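Local coordinates for protein formiminoglutamase (Trypanosoma cruzi, PDB 4MYK) that hydrolyses N-formimino-L-glutamate as an arginase-like binuclear manganese enzyme of the arginase/deacetylase fold, at residues F136-H148 and T227-S239. The protein carries 1 engineered substitution. Numbering follows the deposited sequence.
With MN (manganese (II) ion), chain C.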
loop_
_atom_site.group_PDB
_atom_site.type_symbol
_atom_site.label_atom_id
_atom_site.label_comp_id
_atom_site.label_asym_id
_atom_site.label_seq_id
_atom_site.Cartn_x
_atom_site.Cartn_y
_atom_site.Cartn_z
ATOM N N PHE A 136 1.690 39.096 -7.528
ATOM C CA PHE A 136 2.896 39.188 -8.352
ATOM C C PHE A 136 2.493 39.317 -9.809
ATOM O O PHE A 136 2.524 38.345 -10.563
ATOM C CB PHE A 136 3.792 37.970 -8.160
ATOM C CG PHE A 136 3.862 37.499 -6.740
ATOM C CD1 PHE A 136 4.676 38.140 -5.826
ATOM C CD2 PHE A 136 3.095 36.422 -6.315
ATOM C CE1 PHE A 136 4.734 37.711 -4.511
ATOM C CE2 PHE A 136 3.144 35.992 -5.005
ATOM C CZ PHE A 136 3.966 36.635 -4.099
ATOM N N PRO A 137 2.091 40.532 -10.203
ATOM C CA PRO A 137 1.660 40.859 -11.563
ATOM C C PRO A 137 2.591 40.305 -12.639
ATOM O O PRO A 137 3.724 40.770 -12.782
ATOM C CB PRO A 137 1.702 42.381 -11.571
ATOM C CG PRO A 137 1.381 42.753 -10.156
ATOM C CD PRO A 137 2.014 41.697 -9.301
ATOM N N GLY A 138 2.102 39.309 -13.374
ATOM C CA GLY A 138 2.788 38.760 -14.534
ATOM C C GLY A 138 3.982 37.868 -14.254
ATOM O O GLY A 138 4.586 37.337 -15.181
ATOM N N ASP A 139 4.317 37.689 -12.980
ATOM C CA ASP A 139 5.506 36.924 -12.599
ATOM C C ASP A 139 5.179 35.699 -11.732
ATOM O O ASP A 139 5.923 35.380 -10.797
ATOM C CB ASP A 139 6.507 37.828 -11.866
ATOM C CG ASP A 139 7.938 37.337 -11.986
ATOM O OD1 ASP A 139 8.214 36.427 -12.793
ATOM O OD2 ASP A 139 8.798 37.881 -11.273
ATOM N N VAL A 140 4.081 35.014 -12.044
ATOM C CA VAL A 140 3.651 33.880 -11.242
ATOM C C VAL A 140 3.901 32.552 -11.955
ATOM O O VAL A 140 3.703 32.437 -13.163
ATOM C CB VAL A 140 2.152 33.983 -10.882
ATOM C CG1 VAL A 140 1.687 32.736 -10.131
ATOM C CG2 VAL A 140 1.884 35.233 -10.073
ATOM N N GLY A 141 4.353 31.564 -11.187
ATOM C CA GLY A 141 4.431 30.189 -11.643
ATOM C C GLY A 141 3.432 29.312 -10.897
ATOM O O GLY A 141 3.062 29.601 -9.763
ATOM N N VAL A 142 2.984 28.241 -11.537
ATOM C CA VAL A 142 1.986 27.353 -10.937
ATOM C C VAL A 142 2.286 25.874 -11.219
ATOM O O VAL A 142 2.544 25.489 -12.363
ATOM C CB VAL A 142 0.540 27.695 -11.420
ATOM C CG1 VAL A 142 -0.505 26.731 -10.802
ATOM C CG2 VAL A 142 0.192 29.143 -11.116
ATOM N N ILE A 143 2.259 25.056 -10.169
ATOM C CA ILE A 143 2.324 23.605 -10.341
ATOM C C ILE A 143 1.087 22.898 -9.771
ATOM O O ILE A 143 0.714 23.101 -8.609
ATOM C CB ILE A 143 3.644 22.990 -9.787
ATOM C CG1 ILE A 143 3.619 21.461 -9.905
ATOM C CG2 ILE A 143 3.916 23.442 -8.349
ATOM C CD1 ILE A 143 4.945 20.804 -9.542
ATOM N N ASN A 144 0.439 22.094 -10.615
ATOM C CA ASN A 144 -0.689 21.267 -10.202
ATOM C C ASN A 144 -0.237 19.810 -10.038
ATOM O O ASN A 144 -0.032 19.096 -11.029
ATOM C CB ASN A 144 -1.854 21.392 -11.216
ATOM C CG ASN A 144 -3.095 20.575 -10.825
ATOM O OD1 ASN A 144 -3.366 20.342 -9.649
ATOM N ND2 ASN A 144 -3.850 20.148 -11.822
ATOM N N VAL A 145 -0.056 19.403 -8.780
ATOM C CA VAL A 145 0.157 18.004 -8.415
ATOM C C VAL A 145 -1.205 17.320 -8.352
ATOM O O VAL A 145 -2.019 17.606 -7.457
ATOM C CB VAL A 145 0.858 17.855 -7.039
ATOM C CG1 VAL A 145 1.122 16.363 -6.721
ATOM C CG2 VAL A 145 2.153 18.665 -7.007
ATOM N N ASP A 146 -1.450 16.420 -9.301
ATOM C CA ASP A 146 -2.792 15.934 -9.524
ATOM C C ASP A 146 -2.730 14.766 -10.484
ATOM O O ASP A 146 -2.057 14.848 -11.509
ATOM C CB ASP A 146 -3.623 17.064 -10.121
ATOM C CG ASP A 146 -5.092 16.805 -10.046
ATOM O OD1 ASP A 146 -5.487 15.666 -9.724
ATOM O OD2 ASP A 146 -5.850 17.754 -10.308
ATOM N N SER A 147 -3.417 13.675 -10.143
ATOM C CA SER A 147 -3.496 12.513 -11.029
ATOM C C SER A 147 -4.397 12.846 -12.207
ATOM O O SER A 147 -4.422 12.144 -13.214
ATOM C CB SER A 147 -4.007 11.273 -10.287
ATOM O OG SER A 147 -5.324 11.446 -9.798
ATOM N N HIS A 148 -5.137 13.938 -12.053
ATOM C CA HIS A 148 -6.076 14.402 -13.060
ATOM C C HIS A 148 -5.524 15.628 -13.783
ATOM O O HIS A 148 -4.777 16.436 -13.222
ATOM C CB HIS A 148 -7.450 14.720 -12.441
ATOM C CG HIS A 148 -8.071 13.564 -11.718
ATOM N ND1 HIS A 148 -8.139 13.495 -10.345
ATOM C CD2 HIS A 148 -8.637 12.423 -12.179
ATOM C CE1 HIS A 148 -8.724 12.364 -9.989
ATOM N NE2 HIS A 148 -9.032 11.693 -11.084
ATOM N N THR A 227 8.441 26.507 -13.216
ATOM C CA THR A 227 7.537 27.483 -12.627
ATOM C C THR A 227 8.288 28.750 -12.184
ATOM O O THR A 227 7.831 29.861 -12.395
ATOM C CB THR A 227 6.768 26.884 -11.447
ATOM O OG1 THR A 227 7.698 26.468 -10.441
ATOM C CG2 THR A 227 5.955 25.681 -11.902
ATOM N N GLY A 228 9.443 28.574 -11.561
ATOM C CA GLY A 228 10.274 29.704 -11.187
ATOM C C GLY A 228 9.753 30.570 -10.055
ATOM O O GLY A 228 9.349 30.069 -9.009
ATOM N N LYS A 229 9.781 31.883 -10.256
ATOM C CA LYS A 229 9.467 32.813 -9.180
ATOM C C LYS A 229 8.004 32.732 -8.781
ATOM O O LYS A 229 7.140 32.453 -9.614
ATOM C CB LYS A 229 9.793 34.243 -9.589
ATOM C CG LYS A 229 11.209 34.447 -10.054
ATOM C CD LYS A 229 11.790 35.705 -9.449
ATOM C CE LYS A 229 10.767 36.834 -9.411
ATOM N NZ LYS A 229 11.305 38.086 -8.782
ATOM N N ASN A 230 7.733 32.979 -7.503
ATOM C CA ASN A 230 6.368 33.155 -7.044
ATOM C C ASN A 230 5.508 31.965 -7.415
ATOM O O ASN A 230 4.434 32.110 -8.002
ATOM C CB ASN A 230 5.784 34.439 -7.632
ATOM C CG ASN A 230 6.618 35.654 -7.299
ATOM O OD1 ASN A 230 7.085 35.808 -6.169
ATOM N ND2 ASN A 230 6.819 36.521 -8.278
ATOM N N THR A 231 6.002 30.784 -7.063
ATOM C CA THR A 231 5.330 29.536 -7.380
ATOM C C THR A 231 4.209 29.182 -6.392
ATOM O O THR A 231 4.386 29.217 -5.174
ATOM C CB THR A 231 6.336 28.395 -7.473
ATOM O OG1 THR A 231 7.212 28.639 -8.574
ATOM C CG2 THR A 231 5.631 27.094 -7.703
ATOM N N PHE A 232 3.046 28.875 -6.961
ATOM C CA PHE A 232 1.876 28.377 -6.246
ATOM C C PHE A 232 1.976 26.852 -6.240
ATOM O O PHE A 232 1.895 26.219 -7.297
ATOM C CB PHE A 232 0.607 28.852 -6.975
ATOM C CG PHE A 232 -0.664 28.227 -6.486
ATOM C CD1 PHE A 232 -0.750 27.650 -5.224
ATOM C CD2 PHE A 232 -1.794 28.226 -7.288
ATOM C CE1 PHE A 232 -1.940 27.076 -4.779
ATOM C CE2 PHE A 232 -2.986 27.655 -6.839
ATOM C CZ PHE A 232 -3.048 27.077 -5.582
ATOM N N PHE A 233 2.176 26.275 -5.054
ATOM C CA PHE A 233 2.325 24.828 -4.902
ATOM C C PHE A 233 0.968 24.220 -4.567
ATOM O O PHE A 233 0.529 24.256 -3.420
ATOM C CB PHE A 233 3.371 24.502 -3.828
ATOM C CG PHE A 233 3.739 23.036 -3.746
ATOM C CD1 PHE A 233 4.168 22.340 -4.875
ATOM C CD2 PHE A 233 3.682 22.355 -2.530
ATOM C CE1 PHE A 233 4.507 20.986 -4.789
ATOM C CE2 PHE A 233 4.027 21.016 -2.449
ATOM C CZ PHE A 233 4.438 20.336 -3.576
ATOM N N SER A 234 0.309 23.685 -5.592
ATOM C CA SER A 234 -1.060 23.176 -5.484
ATOM C C SER A 234 -1.054 21.651 -5.445
ATOM O O SER A 234 -0.704 20.995 -6.433
ATOM C CB SER A 234 -1.910 23.666 -6.664
ATOM O OG SER A 234 -3.286 23.373 -6.482
ATOM N N PHE A 235 -1.438 21.089 -4.307
ATOM C CA PHE A 235 -1.306 19.650 -4.101
ATOM C C PHE A 235 -2.634 18.925 -3.962
ATOM O O PHE A 235 -3.161 18.823 -2.857
ATOM C CB PHE A 235 -0.469 19.363 -2.857
ATOM C CG PHE A 235 0.297 18.070 -2.933
ATOM C CD1 PHE A 235 -0.321 16.908 -3.355
ATOM C CD2 PHE A 235 1.647 18.022 -2.597
ATOM C CE1 PHE A 235 0.380 15.724 -3.425
ATOM C CE2 PHE A 235 2.354 16.827 -2.664
ATOM C CZ PHE A 235 1.722 15.686 -3.079
ATOM N N ASP A 236 -3.163 18.408 -5.069
ATOM C CA ASP A 236 -4.350 17.557 -5.010
ATOM C C ASP A 236 -3.931 16.225 -4.415
ATOM O O ASP A 236 -3.075 15.551 -4.971
ATOM C CB ASP A 236 -4.942 17.349 -6.404
ATOM C CG ASP A 236 -6.217 16.504 -6.390
ATOM O OD1 ASP A 236 -6.434 15.705 -5.456
ATOM O OD2 ASP A 236 -7.016 16.650 -7.327
ATOM N N VAL A 237 -4.513 15.851 -3.280
ATOM C CA VAL A 237 -4.060 14.646 -2.591
ATOM C C VAL A 237 -4.531 13.325 -3.240
ATOM O O VAL A 237 -4.066 12.238 -2.862
ATOM C CB VAL A 237 -4.350 14.691 -1.065
ATOM C CG1 VAL A 237 -3.577 15.822 -0.420
ATOM C CG2 VAL A 237 -5.836 14.835 -0.794
ATOM N N ASP A 238 -5.430 13.419 -4.226
ATOM C CA ASP A 238 -5.831 12.232 -4.982
ATOM C C ASP A 238 -4.776 11.869 -6.035
ATOM O O ASP A 238 -4.993 10.996 -6.884
ATOM C CB ASP A 238 -7.243 12.370 -5.570
ATOM C CG ASP A 238 -7.303 13.267 -6.798
ATOM O OD1 ASP A 238 -6.252 13.516 -7.435
ATOM O OD2 ASP A 238 -8.425 13.713 -7.138
ATOM N N SER A 239 -3.630 12.548 -5.960
ATOM C CA SER A 239 -2.450 12.201 -6.748
ATOM C C SER A 239 -1.612 11.120 -6.051
ATOM O O SER A 239 -0.639 10.612 -6.608
ATOM C CB SER A 239 -1.599 13.441 -6.971
ATOM O OG SER A 239 -1.104 13.909 -5.740
HETATM MN MN MN C . -7.352 14.992 -8.823
HETATM O O HOH W 1 8.079 39.517 -8.920
HETATM O O HOH W 2 -4.488 20.679 -7.096
HETATM O O HOH W 3 -9.133 16.358 -9.678
#
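Asp146 and His148, just past strand 141-145, share a manganese ion with Asp236, the last residue of strand 231-236, and Asp238 in the following 3-10 turn. The ion takes Asp146 OD1 (2.2 Å), His148 ND1, Asp236 OD2, both oxygens of Asp238 and a water. Asp146 and Asp236 also bind a second manganese ion, with Asn122. Asx turns shape both loops: Asp146 OD1 also accepts His148 N, and Asp236 OD1 Asp238 N.

A parallel ladder runs from Phe232 N–Gly141 O (2.9 Å) to Asp236 N–Val145 O (2.8 Å). On one face a water joins Asn144 OD1 to Ser234 OG; Ser234 OG also bonds Asp278, and Asn144 ND2 Glu182. On the other, Val145 CG1, anti to the backbone N (chi1 -177°), lies over the Phe235 ring, 3.8 Å from its centroid; Ile143 CG2 meets the Phe233 ring edge.

At the far end the Asn230 amide stacks on the Phe136 ring, planes 9° apart, and its ND2 donates to Asp139 O (2.9 Å). Asp139 OD2 makes a long salt bridge to Lys229 NZ (3.5 Å), OD1 one to Arg179.

Strands 180-185 and 274-280 flank the pair in the parallel sheet; helices 216-227 and 258-270 cover the Ile143, Val145, Phe233 and Phe235 face.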